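Local coordinates for hypothetical protein PH0730 (Pyrococcus horikoshii, PDB 2P8T), which is of unknown function; it has a probable helix-turn-helix-like N-terminal domain and may bind ATP, perhaps with aminoacyl-tRNA ligase activity, at residues 189-193 with 194-198. Sequence-based numbering, arbitrary orientation.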
ATOM      1  N   GLU A 189     -11.964  -7.606  -4.617  1.00 31.52           N
ATOM      2  CA  GLU A 189     -13.421  -7.698  -4.532  1.00 32.21           C
ATOM      3  C   GLU A 189     -13.999  -6.820  -3.419  1.00 31.76           C
ATOM      4  O   GLU A 189     -15.207  -6.597  -3.363  1.00 32.07           O
ATOM      5  CB  GLU A 189     -13.853  -9.165  -4.364  1.00 32.48           C
ATOM      6  CG  GLU A 189     -13.417 -10.079  -5.549  1.00 34.48           C
ATOM      7  CD  GLU A 189     -13.739 -11.557  -5.330  1.00 34.77           C
ATOM      8  OE1 GLU A 189     -14.907 -11.948  -5.549  1.00 38.61           O
ATOM      9  OE2 GLU A 189     -12.823 -12.328  -4.968  1.00 38.94           O
ATOM     10  N   GLU A 190     -13.143  -6.326  -2.528  1.00 30.55           N
ATOM     11  CA  GLU A 190     -13.618  -5.566  -1.380  1.00 30.34           C
ATOM     12  C   GLU A 190     -13.390  -4.065  -1.504  1.00 28.98           C
ATOM     13  O   GLU A 190     -13.895  -3.299  -0.684  1.00 29.63           O
ATOM     14  CB  GLU A 190     -12.991  -6.090  -0.079  1.00 30.93           C
ATOM     15  CG  GLU A 190     -13.040  -7.628   0.101  1.00 33.91           C
ATOM     16  CD  GLU A 190     -14.430  -8.207   0.017  1.00 39.58           C
ATOM     17  OE1 GLU A 190     -15.349  -7.636   0.652  1.00 41.87           O
ATOM     18  OE2 GLU A 190     -14.598  -9.243  -0.678  1.00 41.73           O
ATOM     19  N   ILE A 191     -12.609  -3.655  -2.504  1.00 27.90           N
ATOM     20  CA  ILE A 191     -12.322  -2.244  -2.759  1.00 27.10           C
ATOM     21  C   ILE A 191     -13.629  -1.544  -3.148  1.00 27.22           C
ATOM     22  O   ILE A 191     -14.339  -2.031  -4.027  1.00 27.15           O
ATOM     23  CB  ILE A 191     -11.293  -2.058  -3.918  1.00 26.86           C
ATOM     24  CG1 ILE A 191      -9.947  -2.765  -3.626  1.00 26.88           C
ATOM     25  CG2 ILE A 191     -11.071  -0.579  -4.224  1.00 26.59           C
ATOM     26  CD1 ILE A 191      -9.180  -2.227  -2.415  1.00 22.76           C
ATOM     27  N   THR A 192     -13.937  -0.429  -2.483  1.00 27.22           N
ATOM     28  CA  THR A 192     -15.207   0.307  -2.683  1.00 27.75           C
ATOM     29  C   THR A 192     -15.358   0.808  -4.123  1.00 27.07           C
ATOM     30  O   THR A 192     -14.365   1.217  -4.740  1.00 27.06           O
ATOM     31  CB  THR A 192     -15.368   1.504  -1.678  1.00 27.95           C
ATOM     32  OG1 THR A 192     -16.540   2.275  -2.002  1.00 30.60           O
ATOM     33  CG2 THR A 192     -14.187   2.429  -1.743  1.00 28.23           C
ATOM     34  N   PRO A 193     -16.594   0.779  -4.666  1.00 26.94           N
ATOM     35  CA  PRO A 193     -16.817   1.368  -5.995  1.00 27.33           C
ATOM     36  C   PRO A 193     -16.431   2.848  -6.089  1.00 27.52           C
ATOM     37  O   PRO A 193     -16.072   3.317  -7.169  1.00 26.58           O
ATOM     38  CB  PRO A 193     -18.321   1.206  -6.212  1.00 27.42           C
ATOM     39  CG  PRO A 193     -18.725   0.071  -5.294  1.00 27.63           C
ATOM     40  CD  PRO A 193     -17.830   0.205  -4.101  1.00 27.02           C
ATOM     41  N   GLU A 194     -16.504   3.569  -4.967  1.00 27.26           N
ATOM     42  CA  GLU A 194     -16.159   4.980  -4.938  1.00 28.18           C
ATOM     43  C   GLU A 194     -14.709   5.209  -5.347  1.00 27.53           C
ATOM     44  O   GLU A 194     -14.387   6.237  -5.918  1.00 27.89           O
ATOM     45  CB  GLU A 194     -16.426   5.587  -3.554  1.00 28.98           C
ATOM     46  CG  GLU A 194     -17.854   5.373  -3.062  1.00 31.84           C
ATOM     47  CD  GLU A 194     -18.304   6.398  -2.026  1.00 36.32           C
ATOM     48  OE1 GLU A 194     -17.472   6.870  -1.224  1.00 37.62           O
ATOM     49  OE2 GLU A 194     -19.512   6.735  -2.017  1.00 39.83           O
ATOM     50  N   ILE A 195     -13.840   4.243  -5.044  1.00 27.33           N
ATOM     51  CA  ILE A 195     -12.445   4.300  -5.474  1.00 26.34           C
ATOM     52  C   ILE A 195     -12.324   3.936  -6.955  1.00 26.06           C
ATOM     53  O   ILE A 195     -11.638   4.613  -7.723  1.00 25.76           O
ATOM     54  CB  ILE A 195     -11.546   3.375  -4.617  1.00 26.50           C
ATOM     55  CG1 ILE A 195     -11.399   3.938  -3.197  1.00 26.02           C
ATOM     56  CG2 ILE A 195     -10.148   3.184  -5.264  1.00 27.13           C
ATOM     57  CD1 ILE A 195     -10.605   3.034  -2.245  1.00 26.67           C
ATOM     58  N   LEU A 196     -12.982   2.857  -7.345  1.00 25.96           N
ATOM     59  CA  LEU A 196     -12.982   2.417  -8.746  1.00 26.73           C
ATOM     60  C   LEU A 196     -13.511   3.511  -9.676  1.00 27.19           C
ATOM     61  O   LEU A 196     -13.068   3.615 -10.825  1.00 27.85           O
ATOM     62  CB  LEU A 196     -13.812   1.145  -8.903  1.00 27.13           C
ATOM     63  CG  LEU A 196     -13.378  -0.091  -8.103  1.00 27.65           C
ATOM     64  CD1 LEU A 196     -14.401  -1.230  -8.258  1.00 29.34           C
ATOM     65  CD2 LEU A 196     -11.970  -0.551  -8.505  1.00 31.46           C
ATOM     66  N   GLU A 197     -14.437   4.340  -9.175  1.00 26.70           N
ATOM     67  CA  GLU A 197     -14.991   5.469  -9.949  1.00 26.66           C
ATOM     68  C   GLU A 197     -13.929   6.486 -10.403  1.00 25.13           C
ATOM     69  O   GLU A 197     -14.139   7.242 -11.352  1.00 24.14           O
ATOM     70  CB  GLU A 197     -16.074   6.192  -9.134  1.00 26.17           C
ATOM     71  CG  GLU A 197     -17.167   6.839  -9.983  1.00 29.45           C
ATOM     72  CD  GLU A 197     -18.302   7.473  -9.178  1.00 30.48           C
ATOM     73  OE1 GLU A 197     -18.290   7.437  -7.914  1.00 33.19           O
ATOM     74  OE2 GLU A 197     -19.227   8.013  -9.834  1.00 34.26           O
ATOM     75  N   VAL A 198     -12.793   6.515  -9.717  1.00 24.07           N
ATOM     76  CA  VAL A 198     -11.758   7.500 -10.014  1.00 22.95           C
ATOM     77  C   VAL A 198     -10.969   7.139 -11.296  1.00 24.26           C
ATOM     78  O   VAL A 198     -10.395   8.003 -11.969  1.00 22.80           O
ATOM     79  CB  VAL A 198     -10.821   7.713  -8.791  1.00 22.99           C
ATOM     80  CG1 VAL A 198      -9.811   8.841  -9.061  1.00 19.86           C
ATOM     81  CG2 VAL A 198     -11.645   7.994  -7.514  1.00 21.25           C
TER
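Thr192 turns OG1 opposite its backbone N (chi1 174°), beside its own carbonyl carbon, and this aims the hydroxyl oxygen at the backbone of Glu194. Glu194 N donates to Thr192 OG1 at 3.2 Å, with an N-H...O angle of 155°. The same rotation leaves Thr192 CG2 between the backbone N and the carbonyl carbon, facing Ile195. Thr192 CG2 lies 3.5 Å from Ile195 CG1, tighter than usual, and the two side chains cross at about a right angle. Ile191 CG2 packs against Ile195 as well, 4.0 Å from Ile195 CB.

The backbone closes the first turn. Ile195 N donates to Thr192 O at 3.1 Å from well above the carbonyl plane. Leu196 N reaches the same oxygen in a weak bond. Pro193 fills the first helical position, where its lack of an N-H costs no helix bond, and Pro193 O accepts from Glu197 N at 2.8 Å. With alanine at Thr192, Glu194 N would probably lose its side-chain capping acceptor, and the methyl contact to Ile195 CG1 would be lost as well.

Beyond this turn, Ile195 is buried against Val17, Val20 and Leu21 of helix 17-26 and Ile76 and Leu80 of helix 71-81. The contact is a threonine N-cap with proline at N1, starting the short C-terminal helix 193-196 that packs against helices 17-26 and 71-81 of the N-terminal region.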